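Local coordinates for peptide ABC transporter, peptide-binding protein (Thermus thermophilus, PDB 2D5W) that binds a pentapeptide and probably delivers oligopeptides to an ABC transporter for uptake, at residues S28-K33 with A441-V446; H353-P358 with D509-L514; D449-I452 with C458-T461; S477-K482 with E541-P546. One frame throughout, in Å; residues are numbered along the deposited sequence.

Interaction 1: residues S28-K33 with A441-V446; sequences SNQAIK and APSAVV
Gln30 reaches Ser443 from an ST turn that leads into helix 31-40, and so joins two parts of a type 2 periplasmic-binding-protein fold. Ser28 starts the turn: its OG accepts from the backbone N of Gln30 over 3.2 Å. The same hydroxyl donates to Gln30 OE1 at 2.6 Å, in the carbonyl plane and on a lone pair, which ties backbone and amide of Gln30 to one atom. Asn29 packs on the backbone of the bound peptide and Ala31 forms a backbone hydrogen bond to it, which sets this turn in the wall of the binding site. Between them Gln30, the N-cap residue of the helix, carries the contact. Its CG stands beside the backbone N (chi1 -73°) and the chain runs on extended, carrying the amide across to the first turn of helix 443-446. The carboxamide is held at both ends, since OE1 also accepts from Arg17 N and NE2 also donates to Glu15 O; these bonds fix its rotation in a buried setting. Lys33 reaches back with an extended chain, and its NZ donates to Ser28 O at 3.1 Å. Across the contact, Gln30 NE2 comes within 4.3 Å of Ala444 CB. The strongest polar partner of Ser443 OG is Gln14 OE1, outside the two segments. To this same hydroxyl Gln30 NE2 donates at 2.9 Å with an N-H...O angle of 159°, Ser443 OG lying only 9° out of the amide plane.

Interaction 2: residues H353-P358 with D509-L514; sequences HTWIAP and DEFDRL
Trp355 and Phe511 approach from opposite directions, the benzo part of the indole coming to the edge of the phenyl ring, and this single apolar pair makes up the whole contact. The closest approach is 3.5 Å between Trp355 CH2 and Phe511 CE1. CH2 also lies 3.6 Å from Phe511 CZ, and Trp355 CZ3 is 3.8 Å from Phe511 CE1, so the benzo corner of the indole sits against the CE1-CZ side of the phenyl. On the Phe511 side, the tryptophan lies near the plane of the ring. The planes are inclined at 59°, an oblique pairing, with 5.5 Å between the centroids of the two six-membered rings. Phe511 sends CG anti to its own backbone N (chi1 -179°), which throws the ring straight out from helix 509-518 toward the loop. The indole is steadied by its neighbour in sequence, Ile356, whose CG1 lies 3.4 Å above one face toward the rim. At its polar end, Trp355 NE1 donates to Glu474 OE2, which would restrict turning of the ring. A leucine in place of Trp355 would probably leave Phe511 CE1 and CZ without their cover and Glu474 without this donor. Farther out, Phe511 has Trp506 edge-to-face, and Trp355 meets the ring of Trp538 on helix 524-541 and packs on Trp303 of strand 293-308. The loop between helices 337-345 and 374-383 is thus joined to helix 509-518 through an aromatic cluster lying beside helix 524-541 and strand 293-308.

Interaction 3: residues D449-I452 with C458-T461; sequences DEFI and CKWT
Trp460 CG lies between its backbone N and carbonyl carbon (chi1 49°), while Phe451 CG is anti to its own N (chi1 -172°); with these torsions the two side chains cross at about a right angle beside the end of the short helix 449-452. Trp460 CD1 lies over one face of the phenyl, offset toward the rim and 3.9 Å from Phe451 CE2. The rings are nearly parallel but slid apart, so they hardly overlap, and the closer apolar touch is Phe451 CZ to Trp460 CB at 3.7 Å. The indole turns its N-H edge to the helix end. NE1 donates to Ile452 O over 3.3 Å with a fairly straight N-H...O angle of 165°; the oxygen lies in the indole plane, but the donor stands above the carbonyl plane. Along the same edge, Trp460 CD1 is 3.3 Å from Phe451 O. Lys459 is bent at chi2 and chi3, curling so that its CG and CE both come to 3.6 Å from Glu450 O. Cys458, which opens this segment, is disulfide-bonded to Cys314 and so fastens the loop covalently. Trp460 also meets Phe464 edge-to-face, and Ile452 packs on Phe464 and Phe466. The contact therefore folds a short loop back on helix 449-452 just before the chain enters strand 463-469, with Phe451 and Trp460 also lying against the adjacent strand 401-410.

Interaction 4: residues S477-K482 with E541-P546; sequences SLFQYK and ELPALP
Within 477-482, Phe479 alone touches Pro543 and Ala544. From CB, with CG beside the backbone N and anti to the carbonyl carbon (chi1 -62°), the ring is directed at the junction where helix 524-541 gives way to strand 544-557. CD2 makes the nearest approach, 3.7 Å from Pro543 CG, with Pro543 CB at 4.0 Å. One atom farther, CE2 touches both partners, 3.9 Å from Ala544 CB and 4.0 Å from Pro543 CG. At the tip, CZ is 4.0 Å from Ala544 CB. The opposite side, CD1 and CE1, is turned to Trp355, with which the phenyl forms an edge-to-face pair, as it does with Trp538. An alanine here is likely to open a gap beside Pro543 and Ala544 and leave Trp355 and Trp538 each without its edge-to-face partner. Pro543 crosses Phe479 at about a right angle and also packs on Trp506, while Ala544 rests on Trp303 of strand 293-308. The contact is plain core packing that joins the loop after strand 463-469 to the turn before strand 544-557, against the mixed sheet of a fold consistent with the type 2 periplasmic-binding-protein family.

In the fold
From the N terminus, residues 28-33 wait some 400 residues for 441-446, so interaction 1 closes a very long loop and joins the start of helix 31-40 to helix 443-446. Interaction 2 opens within that loop and closes beyond it, crossing interaction 1 and joining the loop after helix 337-345 to helix 509-518. Interaction 3, a local return within that second span, ties helix 449-452 to the loop before strand 463-469; Val446 of interaction 1 packs on its Phe451 and Ile452. Interaction 4 crosses interaction 2, joining the loop after strand 463-469 to the start of strand 544-557; Asp512 carboxylate oxygens probably accept from the backbone of Tyr481 and Lys482.

Interaction 1: residues S28-K33 with A441-V446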
loop_
_atom_site.group_PDB
_atom_site.type_symbol
_atom_site.label_atom_id
_atom_site.label_comp_id
_atom_site.label_asym_id
_atom_site.label_seq_id
_atom_site.Cartn_x
_atom_site.Cartn_y
_atom_site.Cartn_z
ATOM N N SER A 28 8.319 1.452 -6.466
ATOM C CA SER A 28 7.885 1.611 -5.086
ATOM C C SER A 28 6.384 1.787 -4.997
ATOM O O SER A 28 5.792 2.596 -5.720
ATOM C CB SER A 28 8.536 2.817 -4.415
ATOM O OG SER A 28 7.919 3.030 -3.152
ATOM N N ASN A 29 5.775 1.026 -4.101
ATOM C CA ASN A 29 4.349 1.121 -3.867
ATOM C C ASN A 29 4.144 1.497 -2.394
ATOM O O ASN A 29 3.119 1.191 -1.794
ATOM C CB ASN A 29 3.663 -0.205 -4.198
ATOM C CG ASN A 29 2.161 -0.098 -4.151
ATOM O OD1 ASN A 29 1.590 0.913 -4.554
ATOM N ND2 ASN A 29 1.507 -1.149 -3.670
ATOM N N GLN A 30 5.140 2.169 -1.823
ATOM C CA GLN A 30 5.082 2.614 -0.433
ATOM C C GLN A 30 3.852 3.465 -0.169
ATOM O O GLN A 30 3.498 4.331 -0.973
ATOM C CB GLN A 30 6.295 3.476 -0.098
ATOM C CG GLN A 30 7.609 2.753 0.052
ATOM C CD GLN A 30 8.762 3.725 -0.030
ATOM O OE1 GLN A 30 9.094 4.220 -1.108
ATOM N NE2 GLN A 30 9.365 4.032 1.111
ATOM N N ALA A 31 3.218 3.237 0.972
ATOM C CA ALA A 31 2.060 4.025 1.353
ATOM C C ALA A 31 2.439 5.506 1.446
ATOM O O ALA A 31 1.664 6.369 1.037
ATOM C CB ALA A 31 1.513 3.540 2.693
ATOM N N ILE A 32 3.628 5.811 1.963
ATOM C CA ILE A 32 4.016 7.212 2.094
ATOM C C ILE A 32 4.131 7.884 0.727
ATOM O O ILE A 32 3.773 9.055 0.572
ATOM C CB ILE A 32 5.346 7.381 2.914
ATOM C CG1 ILE A 32 5.672 8.871 3.086
ATOM C CG2 ILE A 32 6.500 6.661 2.231
ATOM C CD1 ILE A 32 4.608 9.671 3.810
ATOM N N LYS A 33 4.610 7.143 -0.267
ATOM C CA LYS A 33 4.734 7.674 -1.621
ATOM C C LYS A 33 3.347 8.020 -2.181
ATOM O O LYS A 33 3.142 9.096 -2.741
ATOM C CB LYS A 33 5.437 6.638 -2.502
ATOM C CG LYS A 33 5.569 6.998 -3.977
ATOM C CD LYS A 33 6.441 5.955 -4.669
ATOM C CE LYS A 33 6.482 6.114 -6.178
ATOM N NZ LYS A 33 5.355 5.405 -6.847
ATOM N N ALA A 441 16.170 -2.497 7.730
ATOM C CA ALA A 441 16.630 -1.419 6.865
ATOM C C ALA A 441 15.485 -0.425 6.708
ATOM O O ALA A 441 14.350 -0.713 7.086
ATOM C CB ALA A 441 17.056 -1.977 5.502
ATOM N N PRO A 442 15.762 0.762 6.154
ATOM C CA PRO A 442 14.704 1.763 5.975
ATOM C C PRO A 442 13.604 1.328 5.013
ATOM O O PRO A 442 13.812 0.470 4.149
ATOM C CB PRO A 442 15.457 2.978 5.426
ATOM C CG PRO A 442 16.855 2.791 5.923
ATOM C CD PRO A 442 17.073 1.310 5.760
ATOM N N SER A 443 12.436 1.941 5.175
ATOM C CA SER A 443 11.284 1.702 4.320
ATOM C C SER A 443 11.681 1.880 2.850
ATOM O O SER A 443 11.301 1.082 1.994
ATOM C CB SER A 443 10.175 2.693 4.699
ATOM O OG SER A 443 9.163 2.773 3.711
ATOM N N ALA A 444 12.460 2.923 2.571
ATOM C CA ALA A 444 12.899 3.217 1.207
ATOM C C ALA A 444 13.749 2.101 0.606
ATOM O O ALA A 444 13.925 2.037 -0.613
ATOM C CB ALA A 444 13.666 4.534 1.180
ATOM N N VAL A 445 14.281 1.235 1.460
ATOM C CA VAL A 445 15.095 0.110 1.013
ATOM C C VAL A 445 14.284 -1.185 0.942
ATOM O O VAL A 445 14.213 -1.822 -0.108
ATOM C CB VAL A 445 16.307 -0.121 1.954
ATOM C CG1 VAL A 445 17.032 -1.407 1.568
ATOM C CG2 VAL A 445 17.266 1.056 1.863
ATOM N N VAL A 446 13.647 -1.564 2.046
ATOM C CA VAL A 446 12.906 -2.823 2.071
ATOM C C VAL A 446 11.647 -2.874 1.219
ATOM O O VAL A 446 11.215 -3.955 0.817
ATOM C CB VAL A 446 12.553 -3.256 3.523
ATOM C CG1 VAL A 446 13.826 -3.386 4.346
ATOM C CG2 VAL A 446 11.588 -2.266 4.165
#

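Interaction 2: residues H353-P358 with D509-L514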
loop_
_atom_site.group_PDB
_atom_site.type_symbol
_atom_site.label_atom_id
_atom_site.label_comp_id
_atom_site.label_asym_id
_atom_site.label_seq_id
_atom_site.Cartn_x
_atom_site.Cartn_y
_atom_site.Cartn_z
ATOM N N HIS A 353 -6.385 -12.687 12.688
ATOM C CA HIS A 353 -6.332 -14.111 12.356
ATOM C C HIS A 353 -6.537 -14.335 10.862
ATOM O O HIS A 353 -6.459 -15.464 10.373
ATOM C CB HIS A 353 -7.410 -14.859 13.139
ATOM C CG HIS A 353 -7.318 -14.658 14.617
ATOM N ND1 HIS A 353 -6.312 -15.210 15.380
ATOM C CD2 HIS A 353 -8.078 -13.929 15.466
ATOM C CE1 HIS A 353 -6.457 -14.828 16.637
ATOM N NE2 HIS A 353 -7.521 -14.049 16.716
ATOM N N THR A 354 -6.809 -13.243 10.151
ATOM C CA THR A 354 -7.029 -13.257 8.709
ATOM C C THR A 354 -6.384 -11.988 8.138
ATOM O O THR A 354 -5.895 -11.159 8.906
ATOM C CB THR A 354 -8.543 -13.314 8.397
ATOM O OG1 THR A 354 -8.740 -13.330 6.982
ATOM C CG2 THR A 354 -9.270 -12.128 9.006
ATOM N N TRP A 355 -6.369 -11.830 6.814
ATOM C CA TRP A 355 -5.732 -10.661 6.198
ATOM C C TRP A 355 -6.662 -9.491 5.910
ATOM O O TRP A 355 -6.193 -8.394 5.599
ATOM C CB TRP A 355 -5.007 -11.068 4.903
ATOM C CG TRP A 355 -5.886 -11.124 3.675
ATOM C CD1 TRP A 355 -6.129 -10.107 2.790
ATOM C CD2 TRP A 355 -6.666 -12.240 3.226
ATOM N NE1 TRP A 355 -7.014 -10.521 1.824
ATOM C CE2 TRP A 355 -7.362 -11.824 2.067
ATOM C CE3 TRP A 355 -6.849 -13.548 3.690
ATOM C CZ2 TRP A 355 -8.227 -12.672 1.367
ATOM C CZ3 TRP A 355 -7.709 -14.391 2.994
ATOM C CH2 TRP A 355 -8.388 -13.947 1.847
ATOM N N ILE A 356 -7.969 -9.719 6.021
ATOM C CA ILE A 356 -8.959 -8.675 5.764
ATOM C C ILE A 356 -9.387 -8.029 7.081
ATOM O O ILE A 356 -9.881 -8.709 7.977
ATOM C CB ILE A 356 -10.200 -9.263 5.045
ATOM C CG1 ILE A 356 -9.778 -9.865 3.701
ATOM C CG2 ILE A 356 -11.250 -8.177 4.845
ATOM C CD1 ILE A 356 -10.911 -10.514 2.923
ATOM N N ALA A 357 -9.197 -6.717 7.195
ATOM C CA ALA A 357 -9.544 -5.991 8.412
ATOM C C ALA A 357 -11.051 -5.885 8.635
ATOM O O ALA A 357 -11.831 -5.871 7.681
ATOM C CB ALA A 357 -8.923 -4.595 8.378
ATOM N N PRO A 358 -11.476 -5.806 9.906
ATOM C CA PRO A 358 -12.894 -5.701 10.267
ATOM C C PRO A 358 -13.660 -4.561 9.593
ATOM O O PRO A 358 -14.872 -4.664 9.399
ATOM C CB PRO A 358 -12.852 -5.554 11.784
ATOM C CG PRO A 358 -11.666 -6.387 12.156
ATOM C CD PRO A 358 -10.644 -5.991 11.111
ATOM N N ASP A 509 -4.795 -23.762 -5.088
ATOM C CA ASP A 509 -5.752 -23.704 -6.182
ATOM C C ASP A 509 -7.190 -23.455 -5.765
ATOM O O ASP A 509 -7.927 -22.772 -6.477
ATOM C CB ASP A 509 -5.650 -24.968 -7.042
ATOM C CG ASP A 509 -4.316 -25.066 -7.764
ATOM O OD1 ASP A 509 -3.613 -24.038 -7.866
ATOM O OD2 ASP A 509 -3.969 -26.168 -8.239
ATOM N N GLU A 510 -7.598 -23.992 -4.619
ATOM C CA GLU A 510 -8.963 -23.779 -4.159
ATOM C C GLU A 510 -9.146 -22.314 -3.769
ATOM O O GLU A 510 -10.182 -21.711 -4.047
ATOM C CB GLU A 510 -9.284 -24.699 -2.978
ATOM C CG GLU A 510 -10.720 -24.588 -2.487
ATOM C CD GLU A 510 -11.094 -25.689 -1.511
ATOM O OE1 GLU A 510 -10.396 -25.850 -0.488
ATOM O OE2 GLU A 510 -12.090 -26.397 -1.771
ATOM N N PHE A 511 -8.130 -21.742 -3.130
ATOM C CA PHE A 511 -8.174 -20.338 -2.737
ATOM C C PHE A 511 -8.314 -19.485 -4.004
ATOM O O PHE A 511 -9.110 -18.545 -4.048
ATOM C CB PHE A 511 -6.887 -19.958 -2.002
ATOM C CG PHE A 511 -6.846 -18.525 -1.543
ATOM C CD1 PHE A 511 -7.320 -18.161 -0.285
ATOM C CD2 PHE A 511 -6.331 -17.538 -2.374
ATOM C CE1 PHE A 511 -7.280 -16.833 0.140
ATOM C CE2 PHE A 511 -6.285 -16.209 -1.964
ATOM C CZ PHE A 511 -6.761 -15.857 -0.704
ATOM N N ASP A 512 -7.539 -19.818 -5.035
ATOM C CA ASP A 512 -7.600 -19.068 -6.289
ATOM C C ASP A 512 -8.979 -19.164 -6.929
ATOM O O ASP A 512 -9.496 -18.182 -7.457
ATOM C CB ASP A 512 -6.545 -19.572 -7.282
ATOM C CG ASP A 512 -5.132 -19.180 -6.889
ATOM O OD1 ASP A 512 -4.966 -18.467 -5.878
ATOM O OD2 ASP A 512 -4.183 -19.580 -7.592
ATOM N N ARG A 513 -9.579 -20.348 -6.879
ATOM C CA ARG A 513 -10.897 -20.539 -7.466
ATOM C C ARG A 513 -11.955 -19.710 -6.746
ATOM O O ARG A 513 -12.766 -19.030 -7.377
ATOM C CB ARG A 513 -11.286 -22.017 -7.415
ATOM C CG ARG A 513 -12.506 -22.362 -8.247
ATOM C CD ARG A 513 -12.847 -23.844 -8.161
ATOM N NE ARG A 513 -11.709 -24.698 -8.494
ATOM C CZ ARG A 513 -10.774 -25.076 -7.626
ATOM N NH1 ARG A 513 -9.772 -25.849 -8.021
ATOM N NH2 ARG A 513 -10.846 -24.692 -6.358
ATOM N N LEU A 514 -11.943 -19.766 -5.420
ATOM C CA LEU A 514 -12.909 -19.034 -4.613
ATOM C C LEU A 514 -12.810 -17.525 -4.795
ATOM O O LEU A 514 -13.822 -16.858 -5.009
ATOM C CB LEU A 514 -12.731 -19.390 -3.135
ATOM C CG LEU A 514 -13.135 -20.815 -2.742
ATOM C CD1 LEU A 514 -12.550 -21.146 -1.377
ATOM C CD2 LEU A 514 -14.652 -20.949 -2.729
#

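Interaction 3: residues D449-I452 with C458-T461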
loop_
_atom_site.group_PDB
_atom_site.type_symbol
_atom_site.label_atom_id
_atom_site.label_comp_id
_atom_site.label_asym_id
_atom_site.label_seq_id
_atom_site.Cartn_x
_atom_site.Cartn_y
_atom_site.Cartn_z
ATOM N N ASP A 449 11.150 -2.423 -5.072
ATOM C CA ASP A 449 10.927 -3.661 -5.809
ATOM C C ASP A 449 12.046 -4.688 -5.716
ATOM O O ASP A 449 11.785 -5.877 -5.508
ATOM C CB ASP A 449 10.619 -3.368 -7.293
ATOM C CG ASP A 449 11.758 -2.652 -8.030
ATOM O OD1 ASP A 449 11.694 -2.621 -9.282
ATOM O OD2 ASP A 449 12.694 -2.116 -7.400
ATOM N N GLU A 450 13.289 -4.234 -5.848
ATOM C CA GLU A 450 14.429 -5.134 -5.825
ATOM C C GLU A 450 14.625 -5.875 -4.516
ATOM O O GLU A 450 15.469 -6.766 -4.427
ATOM C CB GLU A 450 15.701 -4.386 -6.227
ATOM C CG GLU A 450 15.607 -3.806 -7.632
ATOM C CD GLU A 450 16.958 -3.584 -8.278
ATOM O OE1 GLU A 450 17.813 -2.913 -7.665
ATOM O OE2 GLU A 450 17.159 -4.080 -9.409
ATOM N N PHE A 451 13.858 -5.508 -3.494
ATOM C CA PHE A 451 13.934 -6.230 -2.232
ATOM C C PHE A 451 12.628 -6.985 -1.995
ATOM O O PHE A 451 12.586 -8.210 -2.095
ATOM C CB PHE A 451 14.191 -5.306 -1.038
ATOM C CG PHE A 451 14.462 -6.056 0.244
ATOM C CD1 PHE A 451 15.723 -6.586 0.501
ATOM C CD2 PHE A 451 13.444 -6.285 1.164
ATOM C CE1 PHE A 451 15.966 -7.334 1.655
ATOM C CE2 PHE A 451 13.680 -7.034 2.322
ATOM C CZ PHE A 451 14.941 -7.558 2.564
ATOM N N ILE A 452 11.554 -6.253 -1.719
ATOM C CA ILE A 452 10.275 -6.885 -1.414
ATOM C C ILE A 452 9.738 -7.838 -2.480
ATOM O O ILE A 452 9.186 -8.889 -2.143
ATOM C CB ILE A 452 9.198 -5.809 -1.059
ATOM C CG1 ILE A 452 7.897 -6.484 -0.619
ATOM C CG2 ILE A 452 8.953 -4.888 -2.237
ATOM C CD1 ILE A 452 6.928 -5.538 0.077
ATOM N N CYS A 458 15.672 -15.072 -3.580
ATOM C CA CYS A 458 16.194 -15.224 -2.226
ATOM C C CYS A 458 16.800 -13.950 -1.616
ATOM O O CYS A 458 17.730 -14.021 -0.812
ATOM C CB CYS A 458 17.211 -16.381 -2.185
ATOM S SG CYS A 458 16.786 -17.797 -3.264
ATOM N N LYS A 459 16.256 -12.789 -1.981
ATOM C CA LYS A 459 16.738 -11.514 -1.445
ATOM C C LYS A 459 16.477 -11.449 0.059
ATOM O O LYS A 459 17.300 -10.931 0.811
ATOM C CB LYS A 459 16.078 -10.341 -2.170
ATOM C CG LYS A 459 16.706 -10.026 -3.522
ATOM C CD LYS A 459 18.142 -9.526 -3.372
ATOM C CE LYS A 459 18.208 -8.229 -2.576
ATOM N NZ LYS A 459 19.597 -7.694 -2.468
ATOM N N TRP A 460 15.308 -11.921 0.484
ATOM C CA TRP A 460 14.994 -12.029 1.906
ATOM C C TRP A 460 14.608 -13.503 1.995
ATOM O O TRP A 460 13.921 -14.024 1.113
ATOM C CB TRP A 460 13.887 -11.067 2.376
ATOM C CG TRP A 460 12.626 -11.006 1.590
ATOM C CD1 TRP A 460 12.385 -10.258 0.472
ATOM C CD2 TRP A 460 11.395 -11.656 1.912
ATOM N NE1 TRP A 460 11.076 -10.400 0.083
ATOM C CE2 TRP A 460 10.444 -11.254 0.950
ATOM C CE3 TRP A 460 11.000 -12.543 2.924
ATOM C CZ2 TRP A 460 9.122 -11.708 0.971
ATOM C CZ3 TRP A 460 9.687 -12.994 2.943
ATOM C CH2 TRP A 460 8.764 -12.576 1.973
ATOM N N THR A 461 15.068 -14.174 3.046
ATOM C CA THR A 461 14.898 -15.618 3.168
ATOM C C THR A 461 14.109 -16.196 4.329
ATOM O O THR A 461 14.129 -17.413 4.538
ATOM C CB THR A 461 16.277 -16.279 3.219
ATOM O OG1 THR A 461 16.982 -15.783 4.366
ATOM C CG2 THR A 461 17.076 -15.949 1.962
#

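Interaction 4: residues S477-K482 with E541-P546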
loop_
_atom_site.group_PDB
_atom_site.type_symbol
_atom_site.label_atom_id
_atom_site.label_comp_id
_atom_site.label_asym_id
_atom_site.label_seq_id
_atom_site.Cartn_x
_atom_site.Cartn_y
_atom_site.Cartn_z
ATOM N N SER A 477 -5.858 -10.948 -4.007
ATOM C CA SER A 477 -4.688 -11.079 -4.876
ATOM C C SER A 477 -3.351 -11.157 -4.142
ATOM O O SER A 477 -2.371 -11.637 -4.703
ATOM C CB SER A 477 -4.653 -9.948 -5.912
ATOM O OG SER A 477 -4.511 -8.683 -5.302
ATOM N N LEU A 478 -3.299 -10.688 -2.899
ATOM C CA LEU A 478 -2.063 -10.777 -2.123
ATOM C C LEU A 478 -1.679 -12.239 -1.924
ATOM O O LEU A 478 -0.514 -12.560 -1.681
ATOM C CB LEU A 478 -2.236 -10.136 -0.740
ATOM C CG LEU A 478 -2.224 -8.610 -0.640
ATOM C CD1 LEU A 478 -2.469 -8.197 0.803
ATOM C CD2 LEU A 478 -0.883 -8.072 -1.124
ATOM N N PHE A 479 -2.664 -13.126 -2.031
ATOM C CA PHE A 479 -2.421 -14.542 -1.816
ATOM C C PHE A 479 -2.832 -15.474 -2.938
ATOM O O PHE A 479 -2.855 -16.689 -2.760
ATOM C CB PHE A 479 -3.059 -14.961 -0.492
ATOM C CG PHE A 479 -2.474 -14.241 0.681
ATOM C CD1 PHE A 479 -3.136 -13.172 1.273
ATOM C CD2 PHE A 479 -1.200 -14.569 1.131
ATOM C CE1 PHE A 479 -2.532 -12.438 2.289
ATOM C CE2 PHE A 479 -0.590 -13.843 2.144
ATOM C CZ PHE A 479 -1.257 -12.775 2.722
ATOM N N GLN A 480 -3.146 -14.919 -4.101
ATOM C CA GLN A 480 -3.509 -15.751 -5.238
ATOM C C GLN A 480 -2.252 -16.145 -5.985
ATOM O O GLN A 480 -1.298 -15.369 -6.071
ATOM C CB GLN A 480 -4.381 -14.992 -6.233
ATOM C CG GLN A 480 -5.770 -14.652 -5.781
ATOM C CD GLN A 480 -6.509 -13.872 -6.843
ATOM O OE1 GLN A 480 -5.974 -12.914 -7.400
ATOM N NE2 GLN A 480 -7.742 -14.271 -7.129
ATOM N N TYR A 481 -2.237 -17.357 -6.523
ATOM C CA TYR A 481 -1.111 -17.769 -7.338
ATOM C C TYR A 481 -1.481 -17.259 -8.728
ATOM O O TYR A 481 -0.669 -16.647 -9.422
ATOM C CB TYR A 481 -0.968 -19.290 -7.363
ATOM C CG TYR A 481 -0.096 -19.770 -8.501
ATOM C CD1 TYR A 481 1.276 -19.515 -8.517
ATOM C CD2 TYR A 481 -0.655 -20.439 -9.589
ATOM C CE1 TYR A 481 2.070 -19.917 -9.595
ATOM C CE2 TYR A 481 0.125 -20.841 -10.668
ATOM C CZ TYR A 481 1.484 -20.577 -10.666
ATOM O OH TYR A 481 2.258 -20.977 -11.731
ATOM N N LYS A 482 -2.731 -17.491 -9.113
ATOM C CA LYS A 482 -3.225 -17.059 -10.411
ATOM C C LYS A 482 -4.697 -16.675 -10.342
ATOM O O LYS A 482 -5.483 -17.315 -9.641
ATOM C CB LYS A 482 -3.051 -18.186 -11.432
ATOM C CG LYS A 482 -3.586 -17.870 -12.824
ATOM C CD LYS A 482 -3.565 -19.101 -13.722
ATOM C CE LYS A 482 -2.160 -19.664 -13.873
ATOM N NZ LYS A 482 -2.148 -20.892 -14.717
ATOM N N GLU A 541 -3.588 -22.746 6.298
ATOM C CA GLU A 541 -2.273 -22.783 5.663
ATOM C C GLU A 541 -1.266 -21.724 6.123
ATOM O O GLU A 541 -0.058 -21.914 5.973
ATOM C CB GLU A 541 -2.458 -22.682 4.148
ATOM C CG GLU A 541 -3.410 -23.724 3.575
ATOM C CD GLU A 541 -2.686 -24.911 2.980
ATOM O OE1 GLU A 541 -1.835 -25.506 3.672
ATOM O OE2 GLU A 541 -2.970 -25.251 1.812
ATOM N N LEU A 542 -1.760 -20.613 6.665
ATOM C CA LEU A 542 -0.900 -19.523 7.136
ATOM C C LEU A 542 0.220 -19.128 6.167
ATOM O O LEU A 542 1.405 -19.197 6.507
ATOM C CB LEU A 542 -0.285 -19.871 8.496
ATOM C CG LEU A 542 -1.233 -19.988 9.691
ATOM C CD1 LEU A 542 -0.426 -20.401 10.911
ATOM C CD2 LEU A 542 -1.949 -18.664 9.937
ATOM N N PRO A 543 -0.137 -18.704 4.942
ATOM C CA PRO A 543 0.908 -18.307 3.989
ATOM C C PRO A 543 1.714 -17.126 4.536
ATOM O O PRO A 543 2.860 -16.906 4.151
ATOM C CB PRO A 543 0.121 -17.974 2.723
ATOM C CG PRO A 543 -1.237 -17.597 3.236
ATOM C CD PRO A 543 -1.479 -18.587 4.345
ATOM N N ALA A 544 1.087 -16.364 5.427
ATOM C CA ALA A 544 1.728 -15.243 6.109
ATOM C C ALA A 544 1.198 -15.335 7.535
ATOM O O ALA A 544 0.151 -15.941 7.768
ATOM C CB ALA A 544 1.332 -13.912 5.481
ATOM N N LEU A 545 1.915 -14.754 8.490
ATOM C CA LEU A 545 1.481 -14.803 9.878
ATOM C C LEU A 545 0.774 -13.506 10.233
ATOM O O LEU A 545 1.379 -12.434 10.217
ATOM C CB LEU A 545 2.683 -15.012 10.804
ATOM C CG LEU A 545 3.627 -16.160 10.427
ATOM C CD1 LEU A 545 4.720 -16.288 11.478
ATOM C CD2 LEU A 545 2.848 -17.461 10.316
ATOM N N PRO A 546 -0.529 -13.582 10.538
ATOM C CA PRO A 546 -1.254 -12.358 10.889
ATOM C C PRO A 546 -0.883 -11.921 12.301
ATOM O O PRO A 546 -0.783 -12.757 13.199
ATOM C CB PRO A 546 -2.712 -12.787 10.774
ATOM C CG PRO A 546 -2.667 -14.219 11.253
ATOM C CD PRO A 546 -1.405 -14.769 10.613
#